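Local atomic coordinates of putative peptidyl-arginine deiminase family protein (Campylobacter jejuni subsp. jejuni serotype O:2, PDB entry 6B2W), a protein that probably hydrolyses agmatine to N-carbamoylputrescine in polyamine biosynthesis, as an agmatine deiminase of the Porphyromonas-type peptidyl-arginine deiminase family. Residues T219-I224 with D249-P254; I255-Y260 with Y285-D290. The protein carries 1 engineered substitution. One frame throughout, in Å; residues are numbered along the deposited sequence.

Interaction 1: T219-I224 with D249-P254; sequences TIAHCI and DLLELP
Strands 219-224 and 249-254 are the parallel pair of a beta-alpha-beta unit whose connecting helix is 233-244. I220 and H222 turn their backbone groups to the partner strand. I220 N donates to D249 O (2.9 Å), and H222 N to L251 O (2.9 Å). In return, L251 N reaches I220 O (3.0 Å), and L253 N reaches H222 O (2.8 Å). I220, H222, L250 and E252 share one face of the sheet. There the H222 imidazole lies alongside the E252 side chain, with H222 NE2 3.9 Å from E252 CG. Ring and carboxylate planes stand nearly perpendicular, at 87°. L250 CB sits at the ring edge. A water in the ring plane bridges H222 NE2 and E252 OE2, and that carboxylate also forms a salt bridge with K240. H222 CG sits between its backbone N and carbonyl carbon (chi1 71°), which leans the ring toward the partner strand; H222 ND1 donates to C223 O. On the other face A221 CB packs on L253 CD1 at 3.8 Å. A second water joins T219 OG1 to D249 OD2, while T219 OG1 also bonds D216. Helix 233-244 packs on I220 and H222, helix 289-300 on L251, and strand 212-216 flanks 219-224.

Interaction 2: I255-Y260 with Y285-D290; sequences IPKPLY and YKDKND
The D287 carboxylate, which caps the turn leading into helix 289-300, also grips the loop after strand 249-254. K257 N donates to D287 OD2 (3.0 Å, 154° at the hydrogen), coming in from above the carboxylate plane. D287 OD1, the other oxygen, uses its anti lone pair to accept from N289 N (2.7 Å), a capping bond. One side chain therefore holds both the loop and that turn. Its CG is anti to the backbone N (chi1 -179°), which carries the carboxylate across to P256. There P256 CB lies 3.5 Å from D287 OD2. A water also lies near both D287 OD2 and K257 O. P256 CG lies 3.9 Å from Y285 CD2, in an oblique approach. L259 adds a lighter touch, with L259 CD2 3.8 Å from Y285 O. At the start of the loop segment N289 ND2 lies 3.1 Å from I255 O. Farther out, Y285 is fixed at its far end by hydrogen bonds of its OH with T269 O and S320 OG. Its ring packs edge-to-face with Y270, which also touches P256. D290 OD1 accepts from Y285 N and is bonded to the Y270 hydroxyl, so D290 ties the helix back to the chain before it.

How the interactions relate
The chain runs through strand 219-224 and helix 233-244, then returns on strand 249-254, where interaction 1 closes the first loop. It leaves that strand directly into 255-260. Interaction 2 closes the next loop, which holds strands 274-276 and 279-284, when 285-290 comes back at the start of helix 289-300. The loops follow in series and neither nest nor cross. The centres of interactions 1 and 2 are about 16 Å apart, but the two touch where strand becomes loop. I224 O and I255 N form a probable hydrogen bond, and N289 ND2 makes a weak one with P254 O. Helix 289-300 is thus joined to the edge strand of the three-stranded sheet and to the loop beyond it.

Interaction 1: T219-I224 with D249-P254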
ATOM      1  N   THR A 219       5.580  -0.911 -17.069  1.00 26.34           N
ATOM      2  CA  THR A 219       6.561  -1.698 -16.324  1.00 25.67           C
ATOM      3  C   THR A 219       6.043  -2.173 -14.970  1.00 25.26           C
ATOM      4  O   THR A 219       5.564  -1.376 -14.169  1.00 25.64           O
ATOM      5  CB  THR A 219       7.850  -0.882 -16.110  1.00 25.58           C
ATOM      6  OG1 THR A 219       8.197  -0.210 -17.326  1.00 25.45           O
ATOM      7  CG2 THR A 219       9.005  -1.783 -15.692  1.00 25.60           C
ATOM      8  N   ILE A 220       6.145  -3.480 -14.730  1.00 24.91           N
ATOM      9  CA  ILE A 220       5.835  -4.074 -13.433  1.00 24.76           C
ATOM     10  C   ILE A 220       7.129  -4.486 -12.733  1.00 25.16           C
ATOM     11  O   ILE A 220       7.933  -5.223 -13.302  1.00 25.62           O
ATOM     12  CB  ILE A 220       4.937  -5.321 -13.574  1.00 24.48           C
ATOM     13  CG1 ILE A 220       3.534  -4.922 -14.043  1.00 24.21           C
ATOM     14  CG2 ILE A 220       4.847  -6.066 -12.247  1.00 24.70           C
ATOM     15  CD1 ILE A 220       2.647  -6.087 -14.430  1.00 23.94           C
ATOM     16  N   ALA A 221       7.326  -4.013 -11.503  1.00 25.27           N
ATOM     17  CA  ALA A 221       8.440  -4.457 -10.670  1.00 25.27           C
ATOM     18  C   ALA A 221       7.928  -5.524  -9.720  1.00 25.63           C
ATOM     19  O   ALA A 221       6.979  -5.272  -8.977  1.00 25.74           O
ATOM     20  CB  ALA A 221       9.021  -3.294  -9.887  1.00 25.42           C
ATOM     21  N   HIS A 222       8.555  -6.703  -9.740  1.00 25.91           N
ATOM     22  CA  HIS A 222       8.060  -7.864  -8.986  1.00 26.02           C
ATOM     23  C   HIS A 222       9.162  -8.632  -8.251  1.00 26.50           C
ATOM     24  O   HIS A 222      10.323  -8.621  -8.661  1.00 26.78           O
ATOM     25  CB  HIS A 222       7.320  -8.822  -9.926  1.00 25.90           C
ATOM     26  CG  HIS A 222       8.219  -9.558 -10.873  1.00 25.73           C
ATOM     27  ND1 HIS A 222       8.708 -10.820 -10.607  1.00 25.63           N
ATOM     28  CD2 HIS A 222       8.716  -9.210 -12.084  1.00 25.61           C
ATOM     29  CE1 HIS A 222       9.467 -11.217 -11.612  1.00 25.59           C
ATOM     30  NE2 HIS A 222       9.490 -10.258 -12.521  1.00 25.67           N
ATOM     31  N   CYS A 223       8.766  -9.323  -7.182  1.00 26.69           N
ATOM     32  CA  CYS A 223       9.683 -10.110  -6.356  1.00 26.78           C
ATOM     33  C   CYS A 223      10.090 -11.443  -6.996  1.00 27.16           C
ATOM     34  O   CYS A 223       9.333 -12.040  -7.768  1.00 27.34           O
ATOM     35  CB  CYS A 223       9.050 -10.397  -4.985  1.00 26.60           C
ATOM     36  SG  CYS A 223       8.551  -8.938  -4.035  1.00 26.25           S
ATOM     37  N   ILE A 224      11.296 -11.892  -6.652  1.00 27.54           N
ATOM     38  CA  ILE A 224      11.804 -13.223  -6.998  1.00 28.03           C
ATOM     39  C   ILE A 224      12.759 -13.649  -5.897  1.00 28.87           C
ATOM     40  O   ILE A 224      13.113 -12.844  -5.037  1.00 28.86           O
ATOM     41  CB  ILE A 224      12.580 -13.237  -8.330  1.00 27.76           C
ATOM     42  CG1 ILE A 224      13.636 -12.134  -8.325  1.00 27.60           C
ATOM     43  CG2 ILE A 224      11.631 -13.092  -9.512  1.00 27.77           C
ATOM     44  CD1 ILE A 224      14.622 -12.238  -9.459  1.00 27.66           C
ATOM     45  N   ASP A 249       6.707  -4.866 -19.517  1.00 29.59           N
ATOM     46  CA  ASP A 249       8.124  -4.974 -19.165  1.00 29.44           C
ATOM     47  C   ASP A 249       8.253  -5.302 -17.679  1.00 28.99           C
ATOM     48  O   ASP A 249       7.414  -4.893 -16.872  1.00 29.08           O
ATOM     49  CB  ASP A 249       8.867  -3.671 -19.482  1.00 29.95           C
ATOM     50  CG  ASP A 249       9.057  -3.447 -20.976  1.00 30.25           C
ATOM     51  OD1 ASP A 249       9.019  -4.432 -21.747  1.00 30.81           O
ATOM     52  OD2 ASP A 249       9.255  -2.280 -21.379  1.00 30.11           O
ATOM     53  N   LEU A 250       9.300  -6.044 -17.324  1.00 27.90           N
ATOM     54  CA  LEU A 250       9.464  -6.535 -15.960  1.00 27.03           C
ATOM     55  C   LEU A 250      10.810  -6.131 -15.355  1.00 26.46           C
ATOM     56  O   LEU A 250      11.839  -6.151 -16.028  1.00 25.93           O
ATOM     57  CB  LEU A 250       9.298  -8.058 -15.924  1.00 26.92           C
ATOM     58  CG  LEU A 250       7.985  -8.634 -16.477  1.00 26.81           C
ATOM     59  CD1 LEU A 250       7.986 -10.150 -16.358  1.00 26.68           C
ATOM     60  CD2 LEU A 250       6.753  -8.066 -15.787  1.00 26.67           C
ATOM     61  N   LEU A 251      10.774  -5.756 -14.075  1.00 25.94           N
ATOM     62  CA  LEU A 251      11.961  -5.378 -13.309  1.00 25.48           C
ATOM     63  C   LEU A 251      11.975  -6.237 -12.052  1.00 25.12           C
ATOM     64  O   LEU A 251      10.980  -6.297 -11.335  1.00 25.30           O
ATOM     65  CB  LEU A 251      11.906  -3.888 -12.952  1.00 25.39           C
ATOM     66  CG  LEU A 251      13.178  -3.231 -12.401  1.00 25.33           C
ATOM     67  CD1 LEU A 251      13.192  -1.739 -12.704  1.00 25.13           C
ATOM     68  CD2 LEU A 251      13.334  -3.467 -10.905  1.00 25.49           C
ATOM     69  N   GLU A 252      13.093  -6.908 -11.786  1.00 24.69           N
ATOM     70  CA  GLU A 252      13.139  -7.909 -10.718  1.00 24.33           C
ATOM     71  C   GLU A 252      13.620  -7.338  -9.381  1.00 23.59           C
ATOM     72  O   GLU A 252      14.600  -6.593  -9.323  1.00 23.47           O
ATOM     73  CB  GLU A 252      13.991  -9.107 -11.150  1.00 24.76           C
ATOM     74  CG  GLU A 252      13.355  -9.889 -12.295  1.00 25.23           C
ATOM     75  CD  GLU A 252      14.012 -11.230 -12.570  1.00 25.42           C
ATOM     76  OE1 GLU A 252      15.214 -11.399 -12.261  1.00 25.91           O
ATOM     77  OE2 GLU A 252      13.317 -12.121 -13.103  1.00 25.25           O
ATOM     78  N   LEU A 253      12.905  -7.693  -8.316  1.00 22.89           N
ATOM     79  CA  LEU A 253      13.196  -7.236  -6.957  1.00 22.49           C
ATOM     80  C   LEU A 253      13.543  -8.445  -6.082  1.00 22.51           C
ATOM     81  O   LEU A 253      12.689  -8.943  -5.343  1.00 21.81           O
ATOM     82  CB  LEU A 253      11.984  -6.498  -6.382  1.00 22.12           C
ATOM     83  CG  LEU A 253      11.516  -5.258  -7.148  1.00 21.97           C
ATOM     84  CD1 LEU A 253      10.159  -4.801  -6.645  1.00 21.86           C
ATOM     85  CD2 LEU A 253      12.535  -4.135  -7.033  1.00 22.01           C
ATOM     86  N   PRO A 254      14.799  -8.929  -6.167  1.00 22.74           N
ATOM     87  CA  PRO A 254      15.175 -10.112  -5.388  1.00 22.83           C
ATOM     88  C   PRO A 254      15.007  -9.891  -3.890  1.00 22.91           C
ATOM     89  O   PRO A 254      15.487  -8.893  -3.360  1.00 22.46           O
ATOM     90  CB  PRO A 254      16.654 -10.320  -5.746  1.00 22.61           C
ATOM     91  CG  PRO A 254      17.125  -8.994  -6.223  1.00 22.53           C
ATOM     92  CD  PRO A 254      15.945  -8.387  -6.919  1.00 22.61           C
TER
HETATM   93  O   HOH W   1       9.864  -0.285 -19.325  1.00 24.48           O
HETATM   94  O   HOH W   2      10.990 -10.846 -14.626  1.00 43.00           O

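Interaction 2: I255-Y260 with Y285-D290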
ATOM      1  N   ILE A 255      14.323 -10.815  -3.221  1.00 23.54           N
ATOM      2  CA  ILE A 255      14.105 -10.698  -1.780  1.00 23.91           C
ATOM      3  C   ILE A 255      15.422 -10.834  -1.017  1.00 24.32           C
ATOM      4  O   ILE A 255      16.380 -11.422  -1.534  1.00 23.86           O
ATOM      5  CB  ILE A 255      13.098 -11.739  -1.242  1.00 23.95           C
ATOM      6  CG1 ILE A 255      13.607 -13.174  -1.447  1.00 24.21           C
ATOM      7  CG2 ILE A 255      11.740 -11.532  -1.896  1.00 24.13           C
ATOM      8  CD1 ILE A 255      12.822 -14.219  -0.678  1.00 24.24           C
ATOM      9  N   PRO A 256      15.480 -10.288   0.210  1.00 24.98           N
ATOM     10  CA  PRO A 256      16.690 -10.447   1.010  1.00 25.41           C
ATOM     11  C   PRO A 256      16.862 -11.871   1.519  1.00 26.00           C
ATOM     12  O   PRO A 256      15.926 -12.675   1.469  1.00 25.71           O
ATOM     13  CB  PRO A 256      16.469  -9.496   2.200  1.00 25.22           C
ATOM     14  CG  PRO A 256      15.315  -8.637   1.833  1.00 25.12           C
ATOM     15  CD  PRO A 256      14.478  -9.463   0.908  1.00 25.09           C
ATOM     16  N   LYS A 257      18.061 -12.169   2.005  1.00 26.91           N
ATOM     17  CA  LYS A 257      18.286 -13.393   2.750  1.00 27.98           C
ATOM     18  C   LYS A 257      17.471 -13.319   4.049  1.00 28.20           C
ATOM     19  O   LYS A 257      17.254 -12.231   4.580  1.00 27.97           O
ATOM     20  CB  LYS A 257      19.777 -13.577   3.031  1.00 28.60           C
ATOM     21  CG  LYS A 257      20.579 -14.005   1.809  1.00 29.32           C
ATOM     22  CD  LYS A 257      20.638 -15.523   1.682  1.00 30.31           C
ATOM     23  CE  LYS A 257      21.489 -15.968   0.498  1.00 31.21           C
ATOM     24  NZ  LYS A 257      22.022 -17.354   0.658  1.00 31.47           N
ATOM     25  N   PRO A 258      16.989 -14.472   4.547  1.00 28.72           N
ATOM     26  CA  PRO A 258      16.091 -14.518   5.705  1.00 29.12           C
ATOM     27  C   PRO A 258      16.510 -13.654   6.903  1.00 29.88           C
ATOM     28  O   PRO A 258      17.660 -13.715   7.335  1.00 29.50           O
ATOM     29  CB  PRO A 258      16.120 -15.995   6.102  1.00 29.33           C
ATOM     30  CG  PRO A 258      16.417 -16.729   4.841  1.00 29.15           C
ATOM     31  CD  PRO A 258      17.194 -15.805   3.950  1.00 28.92           C
ATOM     32  N   LEU A 259      15.578 -12.853   7.418  1.00 31.20           N
ATOM     33  CA  LEU A 259      15.765 -12.131   8.682  1.00 32.26           C
ATOM     34  C   LEU A 259      14.810 -12.704   9.716  1.00 32.16           C
ATOM     35  O   LEU A 259      13.670 -13.037   9.382  1.00 31.71           O
ATOM     36  CB  LEU A 259      15.452 -10.643   8.537  1.00 33.01           C
ATOM     37  CG  LEU A 259      16.171  -9.806   7.485  1.00 33.50           C
ATOM     38  CD1 LEU A 259      15.420  -9.832   6.164  1.00 33.71           C
ATOM     39  CD2 LEU A 259      16.305  -8.377   7.987  1.00 33.80           C
ATOM     40  N   TYR A 260      15.259 -12.786  10.969  1.00 32.35           N
ATOM     41  CA  TYR A 260      14.430 -13.331  12.046  1.00 32.76           C
ATOM     42  C   TYR A 260      14.326 -12.392  13.243  1.00 33.82           C
ATOM     43  O   TYR A 260      15.292 -11.717  13.606  1.00 33.98           O
ATOM     44  CB  TYR A 260      14.961 -14.694  12.501  1.00 32.06           C
ATOM     45  CG  TYR A 260      14.976 -15.723  11.399  1.00 31.41           C
ATOM     46  CD1 TYR A 260      16.091 -15.877  10.584  1.00 31.22           C
ATOM     47  CD2 TYR A 260      13.870 -16.531  11.157  1.00 30.89           C
ATOM     48  CE1 TYR A 260      16.108 -16.812   9.564  1.00 30.85           C
ATOM     49  CE2 TYR A 260      13.878 -17.468  10.137  1.00 30.68           C
ATOM     50  CZ  TYR A 260      15.001 -17.602   9.344  1.00 30.45           C
ATOM     51  OH  TYR A 260      15.025 -18.527   8.333  1.00 30.28           O
ATOM     52  N   TYR A 285      16.394  -3.165   4.095  1.00 21.07           N
ATOM     53  CA  TYR A 285      16.446  -4.185   5.148  1.00 21.38           C
ATOM     54  C   TYR A 285      17.882  -4.520   5.569  1.00 21.65           C
ATOM     55  O   TYR A 285      18.121  -5.519   6.248  1.00 21.39           O
ATOM     56  CB  TYR A 285      15.707  -5.448   4.682  1.00 21.42           C
ATOM     57  CG  TYR A 285      14.279  -5.174   4.263  1.00 21.45           C
ATOM     58  CD1 TYR A 285      13.287  -4.955   5.214  1.00 21.60           C
ATOM     59  CD2 TYR A 285      13.923  -5.112   2.920  1.00 21.46           C
ATOM     60  CE1 TYR A 285      11.977  -4.689   4.840  1.00 21.65           C
ATOM     61  CE2 TYR A 285      12.617  -4.848   2.535  1.00 21.61           C
ATOM     62  CZ  TYR A 285      11.645  -4.640   3.500  1.00 21.64           C
ATOM     63  OH  TYR A 285      10.344  -4.379   3.128  1.00 21.48           O
ATOM     64  N   LYS A 286      18.824  -3.662   5.186  1.00 22.13           N
ATOM     65  CA  LYS A 286      20.244  -3.888   5.442  1.00 22.57           C
ATOM     66  C   LYS A 286      20.702  -5.274   4.966  1.00 22.55           C
ATOM     67  O   LYS A 286      21.358  -6.031   5.682  1.00 22.66           O
ATOM     68  CB  LYS A 286      20.575  -3.604   6.910  1.00 23.04           C
ATOM     69  CG  LYS A 286      20.900  -2.134   7.146  1.00 23.52           C
ATOM     70  CD  LYS A 286      20.518  -1.658   8.537  1.00 23.93           C
ATOM     71  CE  LYS A 286      21.341  -0.453   8.974  1.00 24.10           C
ATOM     72  NZ  LYS A 286      21.531   0.583   7.918  1.00 24.20           N
ATOM     73  N   ASP A 287      20.315  -5.574   3.731  1.00 22.43           N
ATOM     74  CA  ASP A 287      20.802  -6.707   2.964  1.00 22.23           C
ATOM     75  C   ASP A 287      21.570  -6.095   1.791  1.00 22.50           C
ATOM     76  O   ASP A 287      21.399  -4.912   1.486  1.00 22.22           O
ATOM     77  CB  ASP A 287      19.601  -7.533   2.490  1.00 22.02           C
ATOM     78  CG  ASP A 287      19.993  -8.769   1.692  1.00 21.86           C
ATOM     79  OD1 ASP A 287      20.293  -8.628   0.490  1.00 21.75           O
ATOM     80  OD2 ASP A 287      19.957  -9.886   2.256  1.00 21.64           O
ATOM     81  N   LYS A 288      22.423  -6.880   1.141  1.00 22.93           N
ATOM     82  CA  LYS A 288      23.150  -6.393  -0.034  1.00 23.33           C
ATOM     83  C   LYS A 288      22.207  -6.000  -1.179  1.00 23.63           C
ATOM     84  O   LYS A 288      22.569  -5.186  -2.030  1.00 24.37           O
ATOM     85  CB  LYS A 288      24.162  -7.432  -0.528  1.00 23.51           C
ATOM     86  CG  LYS A 288      23.539  -8.677  -1.151  1.00 23.81           C
ATOM     87  CD  LYS A 288      24.350  -9.192  -2.329  1.00 23.90           C
ATOM     88  CE  LYS A 288      23.570 -10.212  -3.138  1.00 24.09           C
ATOM     89  NZ  LYS A 288      23.031 -11.318  -2.293  1.00 24.33           N
ATOM     90  N   ASN A 289      21.009  -6.585  -1.199  1.00 23.59           N
ATOM     91  CA  ASN A 289      20.013  -6.299  -2.231  1.00 23.72           C
ATOM     92  C   ASN A 289      19.363  -4.920  -2.140  1.00 23.58           C
ATOM     93  O   ASN A 289      18.700  -4.500  -3.085  1.00 23.51           O
ATOM     94  CB  ASN A 289      18.925  -7.382  -2.243  1.00 23.87           C
ATOM     95  CG  ASN A 289      19.420  -8.698  -2.808  1.00 24.09           C
ATOM     96  OD1 ASN A 289      20.582  -8.829  -3.188  1.00 24.24           O
ATOM     97  ND2 ASN A 289      18.535  -9.683  -2.870  1.00 24.41           N
ATOM     98  N   ASP A 290      19.540  -4.224  -1.017  1.00 23.46           N
ATOM     99  CA  ASP A 290      19.124  -2.821  -0.910  1.00 23.69           C
ATOM    100  C   ASP A 290      19.715  -1.992  -2.047  1.00 24.47           C
ATOM    101  O   ASP A 290      19.001  -1.278  -2.748  1.00 23.92           O
ATOM    102  CB  ASP A 290      19.581  -2.213   0.421  1.00 23.35           C
ATOM    103  CG  ASP A 290      18.843  -2.777   1.614  1.00 23.10           C
ATOM    104  OD1 ASP A 290      17.920  -3.591   1.427  1.00 22.88           O
ATOM    105  OD2 ASP A 290      19.189  -2.403   2.752  1.00 23.09           O
TER
HETATM  106  O   HOH W   3      18.899  -9.921   4.944  1.00 16.62           O